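Phosphate-binding protein (PDB 5UB3) probably acts as a periplasmic receptor that binds a small ligand and passes its signal to a partner diguanylate cyclase of the bacterium Xanthomonas citri. Local coordinates at residues A[10-14]-A[15-19]; A[22-25]-A[26-30]; A[43-47]-A[48-52]; A[63-66]-A[67-71]; A[109-113]-A[114-118]. One frame throughout, in Å; residues are numbered along the deposited sequence.

Interaction 1: residues A[10-14]-A[15-19]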
loop_
_atom_site.group_PDB
_atom_site.type_symbol
_atom_site.label_atom_id
_atom_site.label_comp_id
_atom_site.label_asym_id
_atom_site.label_seq_id
_atom_site.Cartn_x
_atom_site.Cartn_y
_atom_site.Cartn_z
ATOM N N ILE A 10 8.368 -1.764 -1.892
ATOM C CA ILE A 10 7.951 -3.127 -2.083
ATOM C C ILE A 10 7.330 -3.194 -3.444
ATOM O O ILE A 10 6.458 -2.386 -3.754
ATOM C CB ILE A 10 6.908 -3.509 -1.021
ATOM C CG1 ILE A 10 7.504 -3.343 0.419
ATOM C CG2 ILE A 10 6.430 -4.934 -1.251
ATOM C CD1 ILE A 10 6.435 -3.344 1.484
ATOM N N SER A 11 7.725 -4.165 -4.245
ATOM C CA SER A 11 7.260 -4.213 -5.578
ATOM C C SER A 11 7.126 -5.633 -6.023
ATOM O O SER A 11 8.055 -6.394 -5.904
ATOM C CB SER A 11 8.254 -3.517 -6.486
ATOM O OG SER A 11 7.960 -3.738 -7.880
ATOM N N ASP A 12 6.014 -5.930 -6.656
ATOM C CA ASP A 12 5.856 -7.196 -7.400
ATOM C C ASP A 12 6.228 -7.056 -8.875
ATOM O O ASP A 12 5.957 -7.949 -9.638
ATOM C CB ASP A 12 4.399 -7.706 -7.335
ATOM C CG ASP A 12 3.346 -6.635 -7.758
ATOM O OD1 ASP A 12 3.687 -5.511 -8.243
ATOM O OD2 ASP A 12 2.136 -6.906 -7.561
ATOM N N ASP A 13 6.812 -5.936 -9.278
ATOM C CA ASP A 13 7.000 -5.643 -10.710
ATOM C C ASP A 13 8.123 -4.628 -10.887
ATOM O O ASP A 13 7.917 -3.529 -11.395
ATOM C CB ASP A 13 5.679 -5.129 -11.249
ATOM C CG ASP A 13 5.664 -4.908 -12.751
ATOM O OD1 ASP A 13 6.553 -5.393 -13.469
ATOM O OD2 ASP A 13 4.738 -4.178 -13.175
ATOM N N PRO A 14 9.308 -4.965 -10.381
ATOM C CA PRO A 14 10.404 -3.993 -10.356
ATOM C C PRO A 14 10.793 -3.407 -11.720
ATOM O O PRO A 14 11.131 -2.249 -11.789
ATOM C CB PRO A 14 11.570 -4.781 -9.782
ATOM C CG PRO A 14 11.198 -6.228 -9.945
ATOM C CD PRO A 14 9.717 -6.264 -9.832
ATOM N N ALA A 15 10.746 -4.212 -12.776
ATOM C CA ALA A 15 10.931 -3.736 -14.172
ATOM C C ALA A 15 10.174 -2.469 -14.465
ATOM O O ALA A 15 10.702 -1.493 -15.039
ATOM C CB ALA A 15 10.500 -4.828 -15.137
ATOM N N SER A 16 8.923 -2.459 -14.022
ATOM C CA SER A 16 8.060 -1.313 -14.210
ATOM C C SER A 16 8.196 -0.229 -13.126
ATOM O O SER A 16 8.104 0.973 -13.414
ATOM C CB SER A 16 6.610 -1.809 -14.336
ATOM O OG SER A 16 5.760 -1.072 -13.491
ATOM N N HIS A 17 8.428 -0.611 -11.876
ATOM C CA HIS A 17 8.439 0.414 -10.816
ATOM C C HIS A 17 9.734 1.181 -10.755
ATOM O O HIS A 17 9.760 2.251 -10.186
ATOM C CB HIS A 17 8.081 -0.208 -9.465
ATOM C CG HIS A 17 6.691 -0.780 -9.458
ATOM N ND1 HIS A 17 5.567 0.013 -9.597
ATOM C CD2 HIS A 17 6.245 -2.055 -9.445
ATOM C CE1 HIS A 17 4.489 -0.749 -9.612
ATOM N NE2 HIS A 17 4.875 -2.009 -9.539
ATOM N N TYR A 18 10.811 0.608 -11.299
ATOM C CA TYR A 18 12.092 1.318 -11.391
ATOM C C TYR A 18 11.907 2.713 -11.904
ATOM O O TYR A 18 12.397 3.666 -11.305
ATOM C CB TYR A 18 13.025 0.606 -12.314
ATOM C CG TYR A 18 14.404 1.237 -12.378
ATOM C CD1 TYR A 18 15.401 0.882 -11.477
ATOM C CD2 TYR A 18 14.686 2.176 -13.333
ATOM C CE1 TYR A 18 16.657 1.483 -11.533
ATOM C CE2 TYR A 18 15.901 2.816 -13.382
ATOM C CZ TYR A 18 16.880 2.428 -12.535
ATOM O OH TYR A 18 18.061 3.051 -12.677
ATOM N N GLU A 19 11.161 2.819 -13.005
ATOM C CA GLU A 19 10.915 4.096 -13.707
ATOM C C GLU A 19 10.162 5.126 -12.889
ATOM O O GLU A 19 10.197 6.285 -13.179
ATOM C CB GLU A 19 10.077 3.838 -14.952
ATOM C CG GLU A 19 10.679 2.874 -15.980
ATOM C CD GLU A 19 9.643 2.512 -17.034
ATOM O OE1 GLU A 19 8.531 2.037 -16.683
ATOM O OE2 GLU A 19 9.909 2.758 -18.217
#
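D13 O takes the backbone N-H of H17 at 3.0 Å, with the donor lying in the carbonyl plane, and a weak, bent bond from S16 N reaches the same oxygen. One residue on, Y18 N bonds to P14 O at 2.9 Å (N-H...O angle 157°). The H17 ring swings back toward the loop: with its CG beside the backbone N (chi1 -63°), NE2 comes to 3.6 Å from D13 CB, and D13 N sits in the plane of the ring at its edge. D12 OD1 approaches that edge too, 3.9 Å from H17 NE2, carboxylate and ring planes 22° apart. S16 OG stands over the centre of one ring face, 4.0 Å above the plane. This is the start of helix 14-28, the first helix of the binding-protein fold, with D13 at the N-cap position; the D13 side chain makes no capping bond, its OD2 packing 3.2 Å from S16 CB and lying 3.3 Å from S16 OG, at best a weak bond. Further out, D13 N donates to S11 OG in an ST turn, although that hydroxyl is less surely placed. H17 ND1 is hydrogen-bonded to Q20 OE1, and M44 packs on S11, P14 and H17.

Interaction 2: residues A[22-25]-A[26-30]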
loop_
_atom_site.group_PDB
_atom_site.type_symbol
_atom_site.label_atom_id
_atom_site.label_comp_id
_atom_site.label_asym_id
_atom_site.label_seq_id
_atom_site.Cartn_x
_atom_site.Cartn_y
_atom_site.Cartn_z
ATOM N N LYS A 22 13.272 6.435 -10.213
ATOM C CA LYS A 22 14.558 7.021 -10.615
ATOM C C LYS A 22 14.473 8.509 -10.850
ATOM O O LYS A 22 15.339 9.254 -10.379
ATOM C CB LYS A 22 15.150 6.333 -11.850
ATOM C CG LYS A 22 16.476 6.952 -12.314
ATOM C CD LYS A 22 17.536 6.815 -11.223
ATOM C CE LYS A 22 18.988 6.823 -11.713
ATOM N NZ LYS A 22 19.903 6.493 -10.577
ATOM N N PRO A 23 13.435 8.973 -11.572
ATOM C CA PRO A 23 13.355 10.435 -11.766
ATOM C C PRO A 23 13.392 11.273 -10.478
ATOM O O PRO A 23 14.142 12.253 -10.405
ATOM C CB PRO A 23 12.038 10.622 -12.499
ATOM C CG PRO A 23 11.815 9.328 -13.211
ATOM C CD PRO A 23 12.302 8.285 -12.248
ATOM N N LEU A 24 12.629 10.887 -9.443
ATOM C CA LEU A 24 12.647 11.693 -8.212
ATOM C C LEU A 24 13.971 11.529 -7.463
ATOM O O LEU A 24 14.471 12.512 -6.872
ATOM C CB LEU A 24 11.454 11.363 -7.314
ATOM C CG LEU A 24 11.366 12.170 -6.026
ATOM C CD1 LEU A 24 11.193 13.651 -6.377
ATOM C CD2 LEU A 24 10.245 11.672 -5.106
ATOM N N LEU A 25 14.543 10.324 -7.500
ATOM C CA LEU A 25 15.862 10.078 -6.905
ATOM C C LEU A 25 16.881 10.973 -7.570
ATOM O O LEU A 25 17.661 11.589 -6.888
ATOM C CB LEU A 25 16.278 8.635 -7.043
ATOM C CG LEU A 25 17.581 8.227 -6.396
ATOM C CD1 LEU A 25 17.500 8.238 -4.866
ATOM C CD2 LEU A 25 18.031 6.882 -6.945
ATOM N N ASP A 26 16.831 11.084 -8.896
ATOM C CA ASP A 26 17.721 12.010 -9.655
ATOM C C ASP A 26 17.507 13.468 -9.329
ATOM O O ASP A 26 18.453 14.215 -9.320
ATOM C CB ASP A 26 17.629 11.792 -11.145
ATOM C CG ASP A 26 18.211 10.446 -11.561
ATOM O OD1 ASP A 26 18.799 9.757 -10.719
ATOM O OD2 ASP A 26 18.083 10.062 -12.706
ATOM N N TYR A 27 16.296 13.840 -8.997
ATOM C CA TYR A 27 16.010 15.176 -8.469
ATOM C C TYR A 27 16.555 15.354 -7.028
ATOM O O TYR A 27 17.183 16.390 -6.694
ATOM C CB TYR A 27 14.507 15.428 -8.552
ATOM C CG TYR A 27 14.118 16.720 -7.941
ATOM C CD1 TYR A 27 13.831 16.787 -6.580
ATOM C CD2 TYR A 27 14.067 17.893 -8.702
ATOM C CE1 TYR A 27 13.495 17.983 -5.981
ATOM C CE2 TYR A 27 13.708 19.094 -8.111
ATOM C CZ TYR A 27 13.422 19.128 -6.753
ATOM O OH TYR A 27 13.069 20.268 -6.089
ATOM N N VAL A 28 16.366 14.344 -6.183
ATOM C CA VAL A 28 16.724 14.469 -4.753
ATOM C C VAL A 28 18.259 14.523 -4.514
ATOM O O VAL A 28 18.773 15.374 -3.776
ATOM C CB VAL A 28 16.072 13.308 -3.968
ATOM C CG1 VAL A 28 16.667 13.091 -2.606
ATOM C CG2 VAL A 28 14.567 13.580 -3.882
ATOM N N VAL A 29 18.963 13.608 -5.159
ATOM C CA VAL A 29 20.392 13.333 -4.874
ATOM C C VAL A 29 21.263 14.573 -4.946
ATOM O O VAL A 29 21.940 14.921 -3.947
ATOM C CB VAL A 29 20.921 12.127 -5.694
ATOM C CG1 VAL A 29 22.476 11.991 -5.709
ATOM C CG2 VAL A 29 20.338 10.840 -5.146
ATOM N N PRO A 30 21.199 15.293 -6.061
ATOM C CA PRO A 30 22.028 16.513 -6.082
ATOM C C PRO A 30 21.694 17.490 -4.987
ATOM O O PRO A 30 22.575 18.217 -4.514
ATOM C CB PRO A 30 21.689 17.147 -7.408
ATOM C CG PRO A 30 21.172 16.045 -8.258
ATOM C CD PRO A 30 20.594 14.999 -7.368
#
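V28 N and L24 O make the shortest polar bond here, 2.7 Å, one of four consecutive i to i+4 backbone bonds in the last turns of helix 14-28. This helix links the parallel strands 4-8 and 39-42 as a beta-alpha-beta crossover, and P23 sits in it at a kink. The neighbouring bonds run from D26 N to K22 O, nearly straight at 166°, from Y27 N to P23 O, and from V29 N to L25 O. On the outer side K22 and D26 form a salt bridge, NZ to OD1 at 3.4 Å, in one of the two conformers modelled for K22, so it is less certain. In that conformer the lysine chain bends at chi2 (62°) and carries its methylenes across the carboxylate, CE 3.1 Å from D26 OD1, and the ammonium group meets that same oxygen. The inner side is apolar. L24 reaches two residues, its CD1 lying 4.1 Å from CD1 of the Y27 ring while its CG meets V28 CG2. These residues pack against helix 222-235 through L228, L232 and A235, and L25 and V28 also touch strand 4-8. The phenol of Y27 extends away from the helix, its OH bonded to D238 and its ring in a cation-pi contact with R31. V29 carries its CG2 beside the backbone N, which brings that methyl to 3.9 Å from L25 CD1.

Interaction 3: residues A[43-47]-A[48-52]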
loop_
_atom_site.group_PDB
_atom_site.type_symbol
_atom_site.label_atom_id
_atom_site.label_comp_id
_atom_site.label_asym_id
_atom_site.label_seq_id
_atom_site.Cartn_x
_atom_site.Cartn_y
_atom_site.Cartn_z
ATOM N N LEU A 43 16.637 0.222 -4.947
ATOM C CA LEU A 43 16.598 -1.162 -4.474
ATOM C C LEU A 43 15.190 -1.430 -3.977
ATOM O O LEU A 43 14.755 -0.914 -2.961
ATOM C CB LEU A 43 17.597 -1.445 -3.367
ATOM C CG LEU A 43 17.717 -2.905 -2.898
ATOM C CD1 LEU A 43 17.981 -3.900 -4.031
ATOM C CD2 LEU A 43 18.795 -3.050 -1.871
ATOM N N MET A 44 14.493 -2.271 -4.715
ATOM C CA MET A 44 13.146 -2.622 -4.375
ATOM C C MET A 44 13.187 -4.012 -3.760
ATOM O O MET A 44 14.216 -4.673 -3.762
ATOM C CB MET A 44 12.278 -2.575 -5.626
ATOM C CG MET A 44 11.993 -1.182 -6.105
ATOM S SD MET A 44 11.213 -1.179 -7.735
ATOM C CE MET A 44 12.646 -1.400 -8.785
ATOM N N ALA A 45 12.091 -4.426 -3.150
ATOM C CA ALA A 45 12.076 -5.751 -2.551
ATOM C C ALA A 45 10.783 -6.400 -2.879
ATOM O O ALA A 45 9.823 -5.718 -3.038
ATOM C CB ALA A 45 12.298 -5.677 -1.043
ATOM N N PRO A 46 10.760 -7.735 -2.985
ATOM C CA PRO A 46 9.465 -8.410 -3.317
ATOM C C PRO A 46 8.365 -8.321 -2.258
ATOM O O PRO A 46 7.184 -8.439 -2.588
ATOM C CB PRO A 46 9.865 -9.897 -3.550
ATOM C CG PRO A 46 11.295 -10.042 -3.085
ATOM C CD PRO A 46 11.855 -8.682 -2.684
ATOM N N ASP A 47 8.707 -8.103 -1.001
ATOM C CA ASP A 47 7.676 -8.088 0.048
ATOM C C ASP A 47 8.176 -7.318 1.243
ATOM O O ASP A 47 9.354 -6.926 1.265
ATOM C CB ASP A 47 7.252 -9.503 0.428
ATOM C CG ASP A 47 8.437 -10.371 0.792
ATOM O OD1 ASP A 47 9.224 -10.006 1.677
ATOM O OD2 ASP A 47 8.606 -11.383 0.123
ATOM N N ALA A 48 7.276 -7.094 2.205
ATOM C CA ALA A 48 7.540 -6.306 3.419
ATOM C C ALA A 48 8.647 -6.897 4.290
ATOM O O ALA A 48 9.475 -6.175 4.895
ATOM C CB ALA A 48 6.263 -6.135 4.237
ATOM N N ARG A 49 8.675 -8.225 4.350
ATOM C CA ARG A 49 9.686 -8.894 5.121
ATOM C C ARG A 49 11.080 -8.680 4.610
ATOM O O ARG A 49 11.972 -8.312 5.372
ATOM C CB ARG A 49 9.430 -10.393 5.182
ATOM C CG ARG A 49 8.358 -10.695 6.173
ATOM C CD ARG A 49 8.624 -12.083 6.746
ATOM N NE ARG A 49 7.951 -13.098 5.981
ATOM C CZ ARG A 49 8.203 -14.400 6.121
ATOM N NH1 ARG A 49 9.156 -14.829 6.959
ATOM N NH2 ARG A 49 7.519 -15.281 5.396
ATOM N N GLN A 50 11.269 -8.934 3.320
ATOM C CA GLN A 50 12.544 -8.576 2.692
ATOM C C GLN A 50 12.917 -7.107 2.791
ATOM O O GLN A 50 14.098 -6.755 2.883
ATOM C CB GLN A 50 12.557 -9.022 1.223
ATOM C CG GLN A 50 13.945 -9.018 0.569
ATOM C CD GLN A 50 14.905 -9.945 1.305
ATOM O OE1 GLN A 50 14.720 -11.146 1.282
ATOM N NE2 GLN A 50 15.919 -9.382 1.981
ATOM N N MET A 51 11.939 -6.242 2.605
ATOM C CA MET A 51 12.243 -4.819 2.605
ATOM C C MET A 51 12.661 -4.412 4.018
ATOM O O MET A 51 13.594 -3.625 4.208
ATOM C CB MET A 51 11.039 -4.017 2.176
ATOM C CG MET A 51 11.342 -2.516 2.201
ATOM S SD MET A 51 12.774 -1.948 1.264
ATOM C CE MET A 51 12.021 -1.766 -0.343
ATOM N N SER A 52 11.961 -4.982 5.011
ATOM C CA SER A 52 12.353 -4.781 6.409
ATOM C C SER A 52 13.764 -5.246 6.655
ATOM O O SER A 52 14.508 -4.551 7.329
ATOM C CB SER A 52 11.365 -5.372 7.418
ATOM O OG SER A 52 11.921 -5.367 8.736
#
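An aspartate N-cap joins the loop 43-47 to the first turn of helix 48-56, just after strand 39-42 in the binding-protein fold. The capping atom is D47 OD1, which accepts the N-H of Q50 at 2.8 Å; the bond is almost straight, 174°, and the donor arrives nearly along the C-O axis of the carboxylate. The side chain can do this because its CG is tucked between the backbone N and the carbonyl carbon (chi1 53°), turning the carboxylate back over the helix start. There OD1 also packs on the CB atoms of R49 and Q50. The backbone of the same residue makes the next bond: D47 O accepts M51 N at 3.0 Å, the donor lying in the carbonyl plane. Beneath these polar contacts A45 points its methyl at the helix, CB 3.8 Å from M51 CB. P46 lays its CD against Q50, 3.9 Å from CG. M51 bends at both chi2 and chi3, which folds its tail back along the loop and leaves CE 3.9 Å from both A45 N and L43 O. That carbonyl oxygen is buried by the contact and has no polar partner in the model. Outside the segments, S122 OG bonds to A48 N, and M51 packs on L73 of helix 67-75. With a carboxylate taking an N-H of the first turn, the negative charge of D47 is probably stabilised by the positive end of the helix dipole.

Interaction 4: residues A[63-66]-A[67-71]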
loop_
_atom_site.group_PDB
_atom_site.type_symbol
_atom_site.label_atom_id
_atom_site.label_comp_id
_atom_site.label_asym_id
_atom_site.label_seq_id
_atom_site.Cartn_x
_atom_site.Cartn_y
_atom_site.Cartn_z
ATOM N N VAL A 63 11.762 4.634 1.532
ATOM C CA VAL A 63 10.736 3.996 0.727
ATOM C C VAL A 63 9.491 4.872 0.722
ATOM O O VAL A 63 9.223 5.560 1.701
ATOM C CB VAL A 63 10.385 2.595 1.206
ATOM C CG1 VAL A 63 11.585 1.648 1.168
ATOM C CG2 VAL A 63 9.740 2.661 2.585
ATOM N N SER A 64 8.713 4.799 -0.355
ATOM C CA SER A 64 7.468 5.481 -0.424
ATOM C C SER A 64 6.469 4.372 -0.548
ATOM O O SER A 64 6.545 3.660 -1.499
ATOM C CB SER A 64 7.394 6.361 -1.653
ATOM O OG SER A 64 6.195 7.129 -1.612
ATOM N N GLU A 65 5.569 4.229 0.416
ATOM C CA GLU A 65 4.648 3.040 0.537
ATOM C C GLU A 65 3.278 3.465 0.949
ATOM O O GLU A 65 3.105 4.553 1.554
ATOM C CB GLU A 65 5.110 2.117 1.647
ATOM C CG GLU A 65 6.399 1.434 1.365
ATOM C CD GLU A 65 6.342 0.441 0.240
ATOM O OE1 GLU A 65 5.269 0.065 -0.194
ATOM O OE2 GLU A 65 7.445 0.050 -0.194
ATOM N N THR A 66 2.305 2.583 0.719
ATOM C CA THR A 66 1.005 2.828 1.266
ATOM C C THR A 66 1.114 2.621 2.761
ATOM O O THR A 66 1.981 1.953 3.202
ATOM C CB THR A 66 -0.014 1.884 0.673
ATOM O OG1 THR A 66 0.359 0.572 1.074
ATOM C CG2 THR A 66 -0.035 2.026 -0.906
ATOM N N THR A 67 0.214 3.207 3.521
ATOM C CA THR A 67 0.373 3.264 4.949
ATOM C C THR A 67 0.370 1.937 5.696
ATOM O O THR A 67 1.049 1.820 6.684
ATOM C CB THR A 67 -0.654 4.214 5.532
ATOM O OG1 THR A 67 -1.934 3.889 5.014
ATOM C CG2 THR A 67 -0.295 5.624 5.154
ATOM N N GLY A 68 -0.417 0.958 5.265
ATOM C CA GLY A 68 -0.374 -0.359 5.851
ATOM C C GLY A 68 0.988 -1.041 5.728
ATOM O O GLY A 68 1.533 -1.522 6.715
ATOM N N ALA A 69 1.517 -1.147 4.511
ATOM C CA ALA A 69 2.872 -1.653 4.267
ATOM C C ALA A 69 3.853 -0.919 5.088
ATOM O O ALA A 69 4.820 -1.470 5.649
ATOM C CB ALA A 69 3.235 -1.534 2.792
ATOM N N ALA A 70 3.637 0.377 5.159
ATOM C CA ALA A 70 4.545 1.214 5.960
ATOM C C ALA A 70 4.569 0.763 7.402
ATOM O O ALA A 70 5.620 0.707 8.013
ATOM C CB ALA A 70 4.161 2.684 5.868
ATOM N N MET A 71 3.386 0.476 7.938
ATOM C CA MET A 71 3.286 0.054 9.303
ATOM C C MET A 71 3.879 -1.330 9.493
ATOM O O MET A 71 4.456 -1.568 10.544
ATOM C CB MET A 71 1.845 0.179 9.839
ATOM C CG MET A 71 1.362 1.625 9.861
ATOM S SD MET A 71 2.362 2.694 10.880
ATOM C CE MET A 71 3.525 3.478 9.718
#
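Strand 62-66 turns straight into helix 67-75 in the buried middle of the protein, and this contact is that strand-to-helix junction. The short strand and helix segments approach to 5.1 Å between axes, at 117° between their directions. T66 occupies the N-cap position, but the bond to the helix comes from its backbone: T66 O accepts A70 N at 3.0 Å, with an N-H...O angle of 155°. The methyls of A69 and A70 gather by that carbonyl, A70 CB at 3.5 Å from T66 O. Folded at chi2 (-67°), E65 swings its carboxylate to the A69 side, where OE1 lies 4.0 Å from A69 CB; its other oxygen, OE2, takes the backbone N-H of I10. T66 OG1 touches A69 CB at 4.0 Å. The hydroxyls of T66 and T124 are hydrogen-bonded to each other. T67 turns its hydroxyl to P210 O, while its side chain packs on L265 and L268 of helix 259-277. Two first-turn N-H groups, those of G68 and A69, reach the T124 hydroxyl, both weakly, while the buried E65 carboxylate is satisfied at least in part by a backbone amide.

Interaction 5: residues A[109-113]-A[114-118]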
loop_
_atom_site.group_PDB
_atom_site.type_symbol
_atom_site.label_atom_id
_atom_site.label_comp_id
_atom_site.label_asym_id
_atom_site.label_seq_id
_atom_site.Cartn_x
_atom_site.Cartn_y
_atom_site.Cartn_z
ATOM N N SER A 109 -21.357 -8.965 6.175
ATOM C CA SER A 109 -21.754 -10.149 6.977
ATOM C C SER A 109 -22.058 -11.339 6.103
ATOM O O SER A 109 -21.704 -12.462 6.423
ATOM C CB SER A 109 -23.000 -9.822 7.831
ATOM O OG SER A 109 -22.780 -8.653 8.672
ATOM N N GLN A 110 -22.656 -11.094 4.951
ATOM C CA GLN A 110 -22.940 -12.193 3.973
ATOM C C GLN A 110 -21.741 -12.740 3.222
ATOM O O GLN A 110 -21.899 -13.626 2.353
ATOM C CB GLN A 110 -23.995 -11.733 2.980
ATOM C CG GLN A 110 -25.324 -11.446 3.662
ATOM C CD GLN A 110 -26.322 -10.765 2.736
ATOM O OE1 GLN A 110 -26.092 -10.630 1.553
ATOM N NE2 GLN A 110 -27.454 -10.355 3.291
ATOM N N LEU A 111 -20.531 -12.266 3.553
ATOM C CA LEU A 111 -19.323 -12.960 3.111
ATOM C C LEU A 111 -19.185 -14.389 3.663
ATOM O O LEU A 111 -18.473 -15.209 3.060
ATOM C CB LEU A 111 -18.048 -12.224 3.511
ATOM C CG LEU A 111 -17.366 -11.488 2.404
ATOM C CD1 LEU A 111 -18.252 -10.302 1.992
ATOM C CD2 LEU A 111 -16.027 -11.027 2.941
ATOM N N ARG A 112 -19.850 -14.683 4.785
ATOM C CA ARG A 112 -19.816 -16.028 5.379
ATOM C C ARG A 112 -20.340 -17.057 4.418
ATOM O O ARG A 112 -21.280 -16.816 3.686
ATOM C CB ARG A 112 -20.470 -16.039 6.769
ATOM C CG ARG A 112 -19.712 -15.021 7.659
ATOM C CD ARG A 112 -19.717 -15.255 9.148
ATOM N NE ARG A 112 -21.085 -15.234 9.608
ATOM C CZ ARG A 112 -21.736 -16.232 10.218
ATOM N NH1 ARG A 112 -21.165 -17.409 10.553
ATOM N NH2 ARG A 112 -22.999 -16.015 10.543
ATOM N N GLY A 113 -19.610 -18.147 4.285
ATOM C CA GLY A 113 -19.823 -19.079 3.188
ATOM C C GLY A 113 -19.230 -18.790 1.840
ATOM O O GLY A 113 -19.349 -19.593 0.957
ATOM N N HIS A 114 -18.576 -17.651 1.654
ATOM C CA HIS A 114 -18.147 -17.200 0.348
ATOM C C HIS A 114 -16.664 -16.916 0.317
ATOM O O HIS A 114 -16.002 -16.936 1.350
ATOM C CB HIS A 114 -18.931 -15.960 -0.044
ATOM C CG HIS A 114 -20.351 -16.272 -0.366
ATOM N ND1 HIS A 114 -21.376 -16.029 0.512
ATOM C CD2 HIS A 114 -20.902 -16.909 -1.422
ATOM C CE1 HIS A 114 -22.509 -16.467 -0.001
ATOM N NE2 HIS A 114 -22.246 -17.001 -1.181
ATOM N N THR A 115 -16.154 -16.642 -0.863
ATOM C CA THR A 115 -14.744 -16.485 -1.057
ATOM C C THR A 115 -14.424 -15.017 -1.406
ATOM O O THR A 115 -15.187 -14.304 -2.030
ATOM C CB THR A 115 -14.230 -17.465 -2.139
ATOM O OG1 THR A 115 -14.904 -17.179 -3.344
ATOM C CG2 THR A 115 -14.519 -18.859 -1.767
ATOM N N LEU A 116 -13.262 -14.608 -0.965
ATOM C CA LEU A 116 -12.781 -13.259 -1.147
ATOM C C LEU A 116 -11.411 -13.296 -1.831
ATOM O O LEU A 116 -10.550 -13.971 -1.365
ATOM C CB LEU A 116 -12.623 -12.653 0.230
ATOM C CG LEU A 116 -11.956 -11.298 0.364
ATOM C CD1 LEU A 116 -12.786 -10.168 -0.223
ATOM C CD2 LEU A 116 -11.770 -11.038 1.839
ATOM N N ALA A 117 -11.228 -12.484 -2.865
ATOM C CA ALA A 117 -9.985 -12.272 -3.555
ATOM C C ALA A 117 -9.220 -11.145 -2.907
ATOM O O ALA A 117 -9.702 -10.024 -2.884
ATOM C CB ALA A 117 -10.254 -11.888 -5.029
ATOM N N LEU A 118 -8.032 -11.449 -2.427
ATOM C CA LEU A 118 -7.112 -10.468 -1.894
ATOM C C LEU A 118 -5.852 -10.435 -2.699
ATOM O O LEU A 118 -5.616 -11.271 -3.565
ATOM C CB LEU A 118 -6.803 -10.856 -0.479
ATOM C CG LEU A 118 -8.067 -10.859 0.386
ATOM C CD1 LEU A 118 -7.707 -11.185 1.835
ATOM C CD2 LEU A 118 -8.723 -9.507 0.343
#
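The H114 side chain is drawn back over the turn before it, whereas the R112 side chain leaves on the exposed side. H114 ND1 donates to Q110 O at 3.1 Å, meeting that carbonyl nearly end on, though the oxygen is tilted 27° out of the imidazole plane. A second, weak bond goes from the same ND1 to R112 O at 3.3 Å, so the ND1 hydrogen is shared between two carbonyls. The ring reaches them with CG beside its own backbone N (chi1 -71°), and the G113 carbonyl oxygen lies over one ring face, 3.7 Å from H114 CG. These bonds surround a type II beta turn from L111 to H114, closed by H114 N to L111 O at 2.8 Å, which leads from the 3-10 segment into strand 115-118. G113 adopts a positive phi (81°), the glycine position of such a turn. On the buried side L111 and L116 meet more distantly, CD2 to CD2 at 4.4 Å, and L134 of helix 124-136 and V178 of strand 178-182 pack on both. Toward solvent, the guanidinium of R112 is bonded through NH1 to G154 O, and the Q110 amide through OE1 to H106 N.

Overall arrangement
Interactions 1, 3 and 4 cluster where loops and helix starts meet, while interaction 2 lies at the far end of helix 14-28 from interaction 1, their centres about 17 Å apart. Interaction 4 is the buried one; interaction 1 is at the surface, and the other three are partly buried. S11 N bonds to A45 O between interactions 1 and 3, a backbone amide of interaction 1 meets the carboxylate of interaction 4, and M51 packs on V63 between 3 and 4. Interaction 5 stands apart, about 43 Å from interaction 2 between centres. Of the three helix starts, only that of 48-52 has a side-chain capping bond; interaction 2 alone has a salt bridge, and interaction 5 ties a turn together through a histidine ring nitrogen bonded to backbone carbonyls.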